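PDB 2H8G: 5'-Methylthioadenosine Nucleosidase from Arabidopsis thaliana, which is a nucleosidase of the phosphorylase superfamily, a dimeric alpha/beta protein that holds adenine in a pocket. Local coordinates for residues Asn44-Ser49 / Thr251-Ile256; Arg73-Cys78 / Gln104-Asp109; Leu97-Ser102 / Ala204-Val209; Pro162-Glu167 / Ile256-Gly261. All blocks are in the same frame, centred on the assembly; numbering follows the deposited sequence.

Overall arrangement
Helix 233-259 carries contacts 1 and 4, which share Ile256 and have centres 14 Å apart; helix 92-106 carries contacts 2 and 3, centred 12 Å apart. The pairs meet at strand 72-78, where Ile74 of contact 2 packs its CD1 3.9 Å from CG2 of Ile256. Contact 2 also reaches contact 3, with Val77 beside Ser102. Contacts 3 and 4 are the farthest apart, 23 Å between centres, and do not touch. In contact 3 the side chain of Val206 stands about 13 Å from adenine, whose pocket includes Thr233 and Phe237 near the start of helix 233-259; contacts 1 and 4 use the last turns of that helix.

Contact 1 (Asn44-Ser49 / Thr251-Ile256); sequences NKFGLS and TATKVI
The hydroxyl oxygen of Thr253 faces two residues of segment 44-49: its OG1 lies 3.2 Å from CE1 of Phe46 and 3.5 Å from CG of Lys45. Its hydrogen-bond partner is on its own helix, the carboxylate OE2 of Glu249 one turn earlier, so what it meets across the contact is carbon. The oxygen arrives at the edge of the Phe46 ring, close to the ring plane, an approach that the slightly positive hydrogen rim of an aromatic ring would tolerate well. The torsion of Thr253 (chi1 -64°) sets OG1 beside its backbone N and CG2 anti to that N, where the methyl comes 3.6 Å from CZ of Phe46. Lys45 crosses the threonine at about a right angle, and its aliphatic chain, bent at chi2, runs past with CE 4.0 Å from that same CG2.

One turn further along, Ile256 meets the other side of the ring's tip: its CG2 approaches CE2 of Phe46 obliquely at 3.7 Å. The ring also makes an edge-to-face pair with His69 and packs on Ile74 of strand 72-78, which ties this corner to the sheet.

Phe46 is the first residue with non-helical backbone angles after helix 36-45, and the helix ends in a Schellman motif. Gly47 is the C-prime residue with positive phi; Leu48 N pairs with Val43 O, while Gly47 N makes a weak 3.2 Å bond to Asn44 O. The arrangement is thus a Schellman-capped helix end packed on the C-terminal helix of an alpha/beta fold.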
loop_
_atom_site.group_PDB
_atom_site.type_symbol
_atom_site.label_atom_id
_atom_site.label_comp_id
_atom_site.label_asym_id
_atom_site.label_seq_id
_atom_site.Cartn_x
_atom_site.Cartn_y
_atom_site.Cartn_z
ATOM N N ASN A 44 20.195 6.463 -17.712
ATOM C CA ASN A 44 21.132 6.654 -18.814
ATOM C C ASN A 44 21.775 8.036 -18.766
ATOM O O ASN A 44 22.958 8.190 -19.073
ATOM C CB ASN A 44 20.407 6.461 -20.151
ATOM C CG ASN A 44 19.948 5.026 -20.365
ATOM O OD1 ASN A 44 19.110 4.751 -21.227
ATOM N ND2 ASN A 44 20.504 4.103 -19.587
ATOM N N LYS A 45 20.995 9.038 -18.375
ATOM C CA LYS A 45 21.491 10.407 -18.294
ATOM C C LYS A 45 22.668 10.541 -17.333
ATOM O O LYS A 45 23.631 11.252 -17.618
ATOM C CB LYS A 45 20.364 11.350 -17.862
ATOM C CG LYS A 45 20.797 12.796 -17.682
ATOM C CD LYS A 45 21.286 13.404 -18.986
ATOM C CE LYS A 45 21.724 14.846 -18.786
ATOM N NZ LYS A 45 22.146 15.482 -20.064
ATOM N N PHE A 46 22.592 9.860 -16.194
ATOM C CA PHE A 46 23.665 9.923 -15.207
ATOM C C PHE A 46 24.507 8.652 -15.187
ATOM O O PHE A 46 25.321 8.452 -14.286
ATOM C CB PHE A 46 23.093 10.193 -13.812
ATOM C CG PHE A 46 22.484 11.560 -13.663
ATOM C CD1 PHE A 46 21.291 11.881 -14.304
ATOM C CD2 PHE A 46 23.118 12.537 -12.901
ATOM C CE1 PHE A 46 20.738 13.157 -14.190
ATOM C CE2 PHE A 46 22.574 13.816 -12.780
ATOM C CZ PHE A 46 21.382 14.125 -13.428
ATOM N N GLY A 47 24.303 7.799 -16.186
ATOM C CA GLY A 47 25.057 6.561 -16.283
ATOM C C GLY A 47 25.020 5.704 -15.032
ATOM O O GLY A 47 26.046 5.172 -14.606
ATOM N N LEU A 48 23.839 5.568 -14.440
ATOM C CA LEU A 48 23.688 4.758 -13.238
ATOM C C LEU A 48 23.750 3.280 -13.614
ATOM O O LEU A 48 23.279 2.882 -14.680
ATOM C CB LEU A 48 22.350 5.064 -12.560
ATOM C CG LEU A 48 22.070 6.526 -12.204
ATOM C CD1 LEU A 48 20.684 6.638 -11.596
ATOM C CD2 LEU A 48 23.114 7.041 -11.233
ATOM N N SER A 49 24.331 2.470 -12.736
ATOM C CA SER A 49 24.451 1.038 -12.988
ATOM C C SER A 49 23.429 0.249 -12.178
ATOM O O SER A 49 23.182 0.549 -11.009
ATOM C CB SER A 49 25.860 0.556 -12.638
ATOM O OG SER A 49 26.836 1.223 -13.423
ATOM N N THR A 251 13.950 17.790 -16.281
ATOM C CA THR A 251 13.687 18.493 -15.037
ATOM C C THR A 251 14.391 17.795 -13.879
ATOM O O THR A 251 14.989 18.446 -13.029
ATOM C CB THR A 251 12.173 18.574 -14.766
ATOM O OG1 THR A 251 11.544 19.273 -15.848
ATOM C CG2 THR A 251 11.892 19.319 -13.462
ATOM N N ALA A 252 14.329 16.466 -13.850
ATOM C CA ALA A 252 14.974 15.710 -12.783
ATOM C C ALA A 252 16.465 16.017 -12.749
ATOM O O ALA A 252 17.062 16.118 -11.681
ATOM C CB ALA A 252 14.748 14.217 -12.983
ATOM N N THR A 253 17.059 16.172 -13.926
ATOM C CA THR A 253 18.482 16.476 -14.014
ATOM C C THR A 253 18.771 17.852 -13.433
ATOM O O THR A 253 19.748 18.032 -12.705
ATOM C CB THR A 253 18.970 16.420 -15.466
ATOM O OG1 THR A 253 18.823 15.083 -15.961
ATOM C CG2 THR A 253 20.431 16.830 -15.556
ATOM N N LYS A 254 17.921 18.826 -13.747
ATOM C CA LYS A 254 18.106 20.173 -13.225
ATOM C C LYS A 254 17.929 20.178 -11.711
ATOM O O LYS A 254 18.595 20.924 -11.000
ATOM C CB LYS A 254 17.108 21.138 -13.866
ATOM C CG LYS A 254 17.371 21.401 -15.336
ATOM C CD LYS A 254 16.348 22.364 -15.907
ATOM C CE LYS A 254 16.610 22.635 -17.378
ATOM N NZ LYS A 254 17.937 23.279 -17.580
ATOM N N VAL A 255 17.030 19.337 -11.216
ATOM C CA VAL A 255 16.795 19.265 -9.784
ATOM C C VAL A 255 18.022 18.682 -9.086
ATOM O O VAL A 255 18.456 19.188 -8.051
ATOM C CB VAL A 255 15.544 18.408 -9.474
ATOM C CG1 VAL A 255 15.464 18.114 -7.985
ATOM C CG2 VAL A 255 14.287 19.155 -9.927
ATOM N N ILE A 256 18.589 17.626 -9.661
ATOM C CA ILE A 256 19.773 17.004 -9.081
ATOM C C ILE A 256 20.934 17.991 -9.016
ATOM O O ILE A 256 21.604 18.106 -7.988
ATOM C CB ILE A 256 20.200 15.755 -9.885
ATOM C CG1 ILE A 256 19.256 14.595 -9.566
ATOM C CG2 ILE A 256 21.635 15.371 -9.549
ATOM C CD1 ILE A 256 19.195 14.253 -8.087
#

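Contact 2 (Arg73-Cys78 / Gln104-Asp109)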
loop_
_atom_site.group_PDB
_atom_site.type_symbol
_atom_site.label_atom_id
_atom_site.label_comp_id
_atom_site.label_asym_id
_atom_site.label_seq_id
_atom_site.Cartn_x
_atom_site.Cartn_y
_atom_site.Cartn_z
ATOM N N ARG A 73 25.276 11.039 -3.943
ATOM C CA ARG A 73 25.100 9.626 -4.224
ATOM C C ARG A 73 23.672 9.557 -4.743
ATOM O O ARG A 73 22.755 10.058 -4.094
ATOM C CB ARG A 73 25.226 8.792 -2.948
ATOM C CG ARG A 73 26.638 8.696 -2.397
ATOM C CD ARG A 73 26.668 7.881 -1.111
ATOM N NE ARG A 73 28.032 7.574 -0.686
ATOM C CZ ARG A 73 28.868 6.795 -1.366
ATOM N NH1 ARG A 73 28.481 6.240 -2.508
ATOM N NH2 ARG A 73 30.092 6.568 -0.907
ATOM N N ILE A 74 23.484 8.965 -5.914
ATOM C CA ILE A 74 22.151 8.869 -6.490
ATOM C C ILE A 74 21.666 7.434 -6.571
ATOM O O ILE A 74 22.325 6.574 -7.151
ATOM C CB ILE A 74 22.105 9.473 -7.907
ATOM C CG1 ILE A 74 22.591 10.921 -7.870
ATOM C CG2 ILE A 74 20.682 9.403 -8.455
ATOM C CD1 ILE A 74 22.640 11.580 -9.228
ATOM N N ASN A 75 20.504 7.184 -5.980
ATOM C CA ASN A 75 19.906 5.863 -6.004
ATOM C C ASN A 75 18.541 5.996 -6.666
ATOM O O ASN A 75 17.811 6.950 -6.409
ATOM C CB ASN A 75 19.745 5.318 -4.580
ATOM C CG ASN A 75 21.076 5.000 -3.922
ATOM O OD1 ASN A 75 21.369 5.473 -2.822
ATOM N ND2 ASN A 75 21.887 4.190 -4.590
ATOM N N VAL A 76 18.218 5.063 -7.551
ATOM C CA VAL A 76 16.923 5.068 -8.224
ATOM C C VAL A 76 16.315 3.694 -7.988
ATOM O O VAL A 76 16.920 2.678 -8.327
ATOM C CB VAL A 76 17.062 5.304 -9.744
ATOM C CG1 VAL A 76 15.691 5.238 -10.407
ATOM C CG2 VAL A 76 17.701 6.657 -10.001
ATOM N N VAL A 77 15.124 3.656 -7.401
ATOM C CA VAL A 77 14.475 2.385 -7.122
ATOM C C VAL A 77 13.131 2.263 -7.823
ATOM O O VAL A 77 12.342 3.209 -7.853
ATOM C CB VAL A 77 14.289 2.185 -5.605
ATOM C CG1 VAL A 77 15.641 2.236 -4.919
ATOM C CG2 VAL A 77 13.370 3.255 -5.037
ATOM N N CYS A 78 12.892 1.087 -8.397
ATOM C CA CYS A 78 11.659 0.796 -9.120
ATOM C C CYS A 78 11.101 -0.528 -8.624
ATOM O O CYS A 78 11.862 -1.446 -8.314
ATOM C CB CYS A 78 11.939 0.676 -10.619
ATOM S SG CYS A 78 12.758 2.098 -11.351
ATOM N N GLN A 104 15.089 2.435 4.793
ATOM C CA GLN A 104 15.796 1.673 5.822
ATOM C C GLN A 104 17.164 1.157 5.390
ATOM O O GLN A 104 18.087 1.076 6.203
ATOM C CB GLN A 104 14.924 0.510 6.310
ATOM C CG GLN A 104 13.751 0.979 7.158
ATOM C CD GLN A 104 13.105 -0.131 7.958
ATOM O OE1 GLN A 104 12.492 0.119 9.001
ATOM N NE2 GLN A 104 13.226 -1.362 7.477
ATOM N N ALA A 105 17.307 0.825 4.113
ATOM C CA ALA A 105 18.577 0.313 3.617
ATOM C C ALA A 105 19.534 1.392 3.115
ATOM O O ALA A 105 20.736 1.335 3.389
ATOM C CB ALA A 105 18.330 -0.701 2.515
ATOM N N LEU A 106 19.001 2.378 2.400
ATOM C CA LEU A 106 19.822 3.438 1.820
ATOM C C LEU A 106 19.968 4.717 2.647
ATOM O O LEU A 106 20.863 5.521 2.388
ATOM C CB LEU A 106 19.287 3.776 0.423
ATOM C CG LEU A 106 19.053 2.558 -0.481
ATOM C CD1 LEU A 106 18.566 3.013 -1.848
ATOM C CD2 LEU A 106 20.340 1.749 -0.613
ATOM N N LYS A 107 19.092 4.906 3.629
ATOM C CA LYS A 107 19.131 6.076 4.505
ATOM C C LYS A 107 19.393 7.382 3.749
ATOM O O LYS A 107 20.360 8.099 4.022
ATOM C CB LYS A 107 20.195 5.863 5.585
ATOM C CG LYS A 107 20.070 4.504 6.265
ATOM C CD LYS A 107 21.153 4.276 7.300
ATOM C CE LYS A 107 21.189 2.816 7.732
ATOM N NZ LYS A 107 21.597 1.923 6.607
ATOM N N PRO A 108 18.519 7.715 2.791
ATOM C CA PRO A 108 18.657 8.936 1.993
ATOM C C PRO A 108 18.368 10.199 2.801
ATOM O O PRO A 108 17.722 10.146 3.848
ATOM C CB PRO A 108 17.636 8.723 0.878
ATOM C CG PRO A 108 16.544 8.002 1.586
ATOM C CD PRO A 108 17.302 6.975 2.411
ATOM N N ASP A 109 18.860 11.333 2.313
ATOM C CA ASP A 109 18.620 12.603 2.982
ATOM C C ASP A 109 17.279 13.144 2.507
ATOM O O ASP A 109 16.590 13.858 3.230
ATOM C CB ASP A 109 19.714 13.615 2.634
ATOM C CG ASP A 109 21.086 13.170 3.090
ATOM O OD1 ASP A 109 21.251 12.896 4.295
ATOM O OD2 ASP A 109 22.001 13.098 2.241
HETATM O O HOH W 1 20.280 7.206 -0.178
#
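Leu106 touches strand 72-78 with one methyl, CD1, which comes head-on at Asn75 and meets its CB and CG, with Asn75 CB 3.8 Å from Leu106 CD1. The amide oxygen is close by as well, with Asn75 OD1 at 3.9 Å from the same CD1. Two residues along the strand, Val77 offers CG1 to Leu106 CD1 at a looser 4.3 Å, so the leucine methyl reaches the side chains that alternate onto this side of the sheet, while Val76 between them points away.

A water joins the polar groups nearby. It donates to Leu106 O at 3.1 Å and, in a weak bond, to Asn75 OD1 at 3.3 Å, linking the strand side chain to a carbonyl at the very end of helix 92-106.

What places Leu106 is the last turn of that helix together with its extended side chain (chi2 -178°), which carries CD1 out toward the sheet. Just after it Lys107 takes a positive phi, and the chain turns off through Pro108. Leu64 of strand 63-69 and Val30 of strand 28-32 also pack on Leu106, and Asp109 OD2 accepts hydrogen bonds from the backbone N of Ser27 and Ser28.

The chemistry is therefore mixed: the leucine methyl sits on the carbon stem of an asparagine at a partly exposed margin, and the polar link between the two segments is a water bridge that is weak at its asparagine end.

Contact 3 (Leu97-Ser102 / Ala204-Val209); sequences LITFAS and AAVAYV
Thr99 and Val209 slide past each other in opposite directions, with Thr99 CG2 3.7 Å from Val209 CG1, whereas Thr99 and Val206 cross at about a right angle. The threonine thus shares its two branches between two valines one turn apart: CG2 goes to Val209, and OG1 lies 3.7 Å from Val206 CG1, with Val206 CG2 nearly as close. Its torsion (chi1 -61°) puts OG1 beside the backbone N and directs CG2 to the other side.

Val209 reaches further, over the backbone of helix 92-106. Its CG1 lies 3.6 Å from Phe100 N and 3.9 Å from Phe100 CB, near the plane of the ring at its edge. The ring itself continues to the dimer partner, where it meets Trp62 and packs on Leu97 of the second subunit.

The two short helix segments run roughly parallel, 28° apart, with axes 8.9 Å from each other. The Thr99 hydroxyl is hydrogen-bonded to Ala95 O in its own helix. A buried polar atom is thereby satisfied locally, so across the contact it meets valine methyls by van der Waals packing alone.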
loop_
_atom_site.group_PDB
_atom_site.type_symbol
_atom_site.label_atom_id
_atom_site.label_comp_id
_atom_site.label_asym_id
_atom_site.label_seq_id
_atom_site.Cartn_x
_atom_site.Cartn_y
_atom_site.Cartn_z
ATOM N N LEU A 97 6.055 -0.051 -0.355
ATOM C CA LEU A 97 7.045 -1.052 0.042
ATOM C C LEU A 97 8.467 -0.676 -0.361
ATOM O O LEU A 97 9.386 -0.759 0.457
ATOM C CB LEU A 97 6.691 -2.418 -0.548
ATOM C CG LEU A 97 5.398 -3.057 -0.043
ATOM C CD1 LEU A 97 5.044 -4.244 -0.915
ATOM C CD2 LEU A 97 5.568 -3.479 1.407
ATOM N N ILE A 98 8.665 -0.254 -1.606
ATOM C CA ILE A 98 10.017 0.106 -2.023
ATOM C C ILE A 98 10.493 1.388 -1.351
ATOM O O ILE A 98 11.687 1.568 -1.123
ATOM C CB ILE A 98 10.145 0.229 -3.563
ATOM C CG1 ILE A 98 9.319 1.402 -4.093
ATOM C CG2 ILE A 98 9.704 -1.072 -4.210
ATOM C CD1 ILE A 98 9.464 1.609 -5.591
ATOM N N THR A 99 9.566 2.281 -1.020
ATOM C CA THR A 99 9.944 3.511 -0.338
ATOM C C THR A 99 10.418 3.142 1.072
ATOM O O THR A 99 11.455 3.624 1.536
ATOM C CB THR A 99 8.756 4.492 -0.230
ATOM O OG1 THR A 99 8.317 4.853 -1.542
ATOM C CG2 THR A 99 9.172 5.749 0.518
ATOM N N PHE A 100 9.663 2.270 1.734
ATOM C CA PHE A 100 10.000 1.830 3.080
ATOM C C PHE A 100 11.347 1.109 3.101
ATOM O O PHE A 100 12.228 1.449 3.887
ATOM C CB PHE A 100 8.915 0.890 3.612
ATOM C CG PHE A 100 9.219 0.317 4.967
ATOM C CD1 PHE A 100 9.089 1.095 6.114
ATOM C CD2 PHE A 100 9.657 -0.996 5.095
ATOM C CE1 PHE A 100 9.394 0.569 7.371
ATOM C CE2 PHE A 100 9.964 -1.530 6.346
ATOM C CZ PHE A 100 9.832 -0.745 7.482
ATOM N N ALA A 101 11.506 0.118 2.228
ATOM C CA ALA A 101 12.747 -0.651 2.181
ATOM C C ALA A 101 13.954 0.200 1.786
ATOM O O ALA A 101 15.043 0.041 2.346
ATOM C CB ALA A 101 12.591 -1.832 1.223
ATOM N N SER A 102 13.759 1.103 0.829
ATOM C CA SER A 102 14.832 1.982 0.365
ATOM C C SER A 102 15.302 2.925 1.465
ATOM O O SER A 102 16.502 3.189 1.596
ATOM C CB SER A 102 14.360 2.795 -0.844
ATOM O OG SER A 102 14.041 1.934 -1.920
ATOM N N ALA A 204 0.658 9.759 -2.825
ATOM C CA ALA A 204 0.234 9.831 -1.433
ATOM C C ALA A 204 0.771 8.700 -0.563
ATOM O O ALA A 204 0.927 8.872 0.649
ATOM C CB ALA A 204 -1.289 9.881 -1.354
ATOM N N ALA A 205 1.043 7.547 -1.173
ATOM C CA ALA A 205 1.561 6.400 -0.437
ATOM C C ALA A 205 3.041 6.619 -0.152
ATOM O O ALA A 205 3.533 6.282 0.925
ATOM C CB ALA A 205 1.357 5.118 -1.241
ATOM N N VAL A 206 3.757 7.181 -1.123
ATOM C CA VAL A 206 5.173 7.460 -0.921
ATOM C C VAL A 206 5.283 8.494 0.202
ATOM O O VAL A 206 6.150 8.383 1.074
ATOM C CB VAL A 206 5.830 8.022 -2.204
ATOM C CG1 VAL A 206 7.296 8.374 -1.934
ATOM C CG2 VAL A 206 5.743 6.987 -3.326
ATOM N N ALA A 207 4.399 9.491 0.187
ATOM C CA ALA A 207 4.412 10.531 1.218
ATOM C C ALA A 207 4.074 9.941 2.583
ATOM O O ALA A 207 4.641 10.351 3.598
ATOM C CB ALA A 207 3.426 11.643 0.864
ATOM N N TYR A 208 3.154 8.979 2.614
ATOM C CA TYR A 208 2.781 8.336 3.869
ATOM C C TYR A 208 4.006 7.685 4.517
ATOM O O TYR A 208 4.287 7.897 5.697
ATOM C CB TYR A 208 1.704 7.275 3.626
ATOM C CG TYR A 208 1.313 6.533 4.879
ATOM C CD1 TYR A 208 0.567 7.161 5.875
ATOM C CD2 TYR A 208 1.731 5.223 5.095
ATOM C CE1 TYR A 208 0.249 6.504 7.054
ATOM C CE2 TYR A 208 1.418 4.555 6.277
ATOM C CZ TYR A 208 0.677 5.206 7.250
ATOM O OH TYR A 208 0.356 4.564 8.421
ATOM N N VAL A 209 4.745 6.897 3.740
ATOM C CA VAL A 209 5.926 6.215 4.256
ATOM C C VAL A 209 7.032 7.192 4.630
ATOM O O VAL A 209 7.675 7.039 5.672
ATOM C CB VAL A 209 6.474 5.206 3.223
ATOM C CG1 VAL A 209 7.761 4.561 3.743
ATOM C CG2 VAL A 209 5.424 4.150 2.944
#

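Contact 4 (Pro162-Glu167 / Ile256-Gly261)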
loop_
_atom_site.group_PDB
_atom_site.type_symbol
_atom_site.label_atom_id
_atom_site.label_comp_id
_atom_site.label_asym_id
_atom_site.label_seq_id
_atom_site.Cartn_x
_atom_site.Cartn_y
_atom_site.Cartn_z
ATOM N N PRO A 162 11.426 26.251 -1.704
ATOM C CA PRO A 162 11.220 27.579 -2.288
ATOM C C PRO A 162 12.289 28.031 -3.280
ATOM O O PRO A 162 11.967 28.586 -4.331
ATOM C CB PRO A 162 11.140 28.483 -1.062
ATOM C CG PRO A 162 12.055 27.799 -0.091
ATOM C CD PRO A 162 11.647 26.352 -0.250
ATOM N N ASN A 163 13.557 27.797 -2.952
ATOM C CA ASN A 163 14.639 28.206 -3.844
ATOM C C ASN A 163 14.657 27.395 -5.133
ATOM O O ASN A 163 14.951 27.926 -6.207
ATOM C CB ASN A 163 15.994 28.093 -3.139
ATOM C CG ASN A 163 16.135 29.070 -1.992
ATOM O OD1 ASN A 163 15.753 30.235 -2.109
ATOM N ND2 ASN A 163 16.697 28.608 -0.883
ATOM N N LEU A 164 14.344 26.108 -5.030
ATOM C CA LEU A 164 14.313 25.242 -6.202
ATOM C C LEU A 164 13.246 25.753 -7.160
ATOM O O LEU A 164 13.472 25.856 -8.362
ATOM C CB LEU A 164 13.993 23.800 -5.787
ATOM C CG LEU A 164 13.883 22.718 -6.868
ATOM C CD1 LEU A 164 13.935 21.347 -6.206
ATOM C CD2 LEU A 164 12.589 22.868 -7.654
ATOM N N LEU A 165 12.085 26.083 -6.610
ATOM C CA LEU A 165 10.970 26.572 -7.406
ATOM C C LEU A 165 11.280 27.925 -8.051
ATOM O O LEU A 165 10.877 28.186 -9.182
ATOM C CB LEU A 165 9.721 26.681 -6.524
ATOM C CG LEU A 165 8.368 26.887 -7.206
ATOM C CD1 LEU A 165 8.063 25.704 -8.107
ATOM C CD2 LEU A 165 7.284 27.033 -6.148
ATOM N N LYS A 166 12.006 28.774 -7.332
ATOM C CA LYS A 166 12.367 30.100 -7.829
ATOM C C LYS A 166 13.454 30.037 -8.908
ATOM O O LYS A 166 13.666 31.000 -9.652
ATOM C CB LYS A 166 12.838 30.977 -6.662
ATOM C CG LYS A 166 13.291 32.364 -7.071
ATOM C CD LYS A 166 12.193 33.092 -7.822
ATOM C CE LYS A 166 12.749 34.313 -8.523
ATOM N NZ LYS A 166 13.829 33.926 -9.469
ATOM N N GLU A 167 14.136 28.901 -8.989
ATOM C CA GLU A 167 15.204 28.702 -9.961
ATOM C C GLU A 167 14.707 27.983 -11.209
ATOM O O GLU A 167 14.987 28.397 -12.335
ATOM C CB GLU A 167 16.329 27.885 -9.327
ATOM C CG GLU A 167 17.395 27.405 -10.296
ATOM C CD GLU A 167 18.509 28.406 -10.487
ATOM O OE1 GLU A 167 18.244 29.508 -11.012
ATOM O OE2 GLU A 167 19.653 28.086 -10.103
ATOM N N ILE A 256 18.589 17.626 -9.661
ATOM C CA ILE A 256 19.773 17.004 -9.081
ATOM C C ILE A 256 20.934 17.991 -9.016
ATOM O O ILE A 256 21.604 18.106 -7.988
ATOM C CB ILE A 256 20.200 15.755 -9.885
ATOM C CG1 ILE A 256 19.256 14.595 -9.566
ATOM C CG2 ILE A 256 21.635 15.371 -9.549
ATOM C CD1 ILE A 256 19.195 14.253 -8.087
ATOM N N ASN A 257 21.166 18.712 -10.107
ATOM C CA ASN A 257 22.255 19.679 -10.131
ATOM C C ASN A 257 22.019 20.848 -9.182
ATOM O O ASN A 257 22.970 21.474 -8.711
ATOM C CB ASN A 257 22.490 20.181 -11.555
ATOM C CG ASN A 257 23.283 19.193 -12.388
ATOM O OD1 ASN A 257 24.394 18.807 -12.018
ATOM N ND2 ASN A 257 22.720 18.777 -13.516
ATOM N N PHE A 258 20.754 21.137 -8.890
ATOM C CA PHE A 258 20.421 22.221 -7.971
ATOM C C PHE A 258 20.699 21.781 -6.536
ATOM O O PHE A 258 21.279 22.525 -5.744
ATOM C CB PHE A 258 18.945 22.595 -8.091
ATOM C CG PHE A 258 18.527 23.700 -7.165
ATOM C CD1 PHE A 258 18.761 25.030 -7.497
ATOM C CD2 PHE A 258 17.915 23.411 -5.949
ATOM C CE1 PHE A 258 18.390 26.056 -6.633
ATOM C CE2 PHE A 258 17.542 24.432 -5.077
ATOM C CZ PHE A 258 17.780 25.756 -5.421
ATOM N N ILE A 259 20.269 20.566 -6.210
ATOM C CA ILE A 259 20.450 20.007 -4.873
ATOM C C ILE A 259 21.917 19.828 -4.488
ATOM O O ILE A 259 22.293 20.039 -3.335
ATOM C CB ILE A 259 19.742 18.639 -4.752
ATOM C CG1 ILE A 259 18.227 18.839 -4.812
ATOM C CG2 ILE A 259 20.145 17.941 -3.458
ATOM C CD1 ILE A 259 17.444 17.542 -4.836
ATOM N N ASN A 260 22.739 19.441 -5.456
ATOM C CA ASN A 260 24.156 19.215 -5.202
ATOM C C ASN A 260 24.818 20.396 -4.501
ATOM O O ASN A 260 24.651 21.544 -4.903
ATOM C CB ASN A 260 24.877 18.906 -6.518
ATOM C CG ASN A 260 26.362 18.646 -6.325
ATOM O OD1 ASN A 260 27.186 19.556 -6.446
ATOM N ND2 ASN A 260 26.708 17.403 -6.009
ATOM N N GLY A 261 25.554 20.100 -3.434
ATOM C CA GLY A 261 26.245 21.138 -2.691
ATOM C C GLY A 261 25.391 21.887 -1.686
ATOM O O GLY A 261 25.911 22.638 -0.861
#
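One face of the Phe258 ring is taken by Leu164, whose CA stands 3.9 Å from the ring centroid and 28° off its normal, a CH-pi contact made by the backbone of helix 162-168 itself. Around the ring's tip, CZ of Phe258 comes 3.5 Å from Leu164 N, and Asn163 CB is 3.7 Å from that same CZ. The carbonyl carbon of Asn163 and the CB of Glu167 approach obliquely, the latter 3.9 Å from Phe258 CE1. Glu167, bent at chi2, carries its carboxylate past the ring at 78° to the ring plane, with OE2 4.1 Å from Phe258 CD1. The ring also has a cation-pi partner in Arg262, just beyond the end of helix 233-259.

With chi1 of Phe258 at 180°, CG points away from the backbone N and the side chain extends toward the first turns of the facing helix. On the same side of the ring as Leu164 CA, Leu164 CB packs 3.7 Å from Phe258 CE2. The amide of Asn163 uses ND2 for Asp266 O, and Leu164 shares a backbone hydrogen bond with Leu267, so the C-terminal tail is bound to this helix too.

Helix 162-168 packs both on the end of helix 233-259 and on the sheet: Leu164 and Leu165 both rest on Leu132 of strand 130-138, and Leu164 also packs on Val255. The long helix also touches strand 72-78, with Ile259 against Leu72.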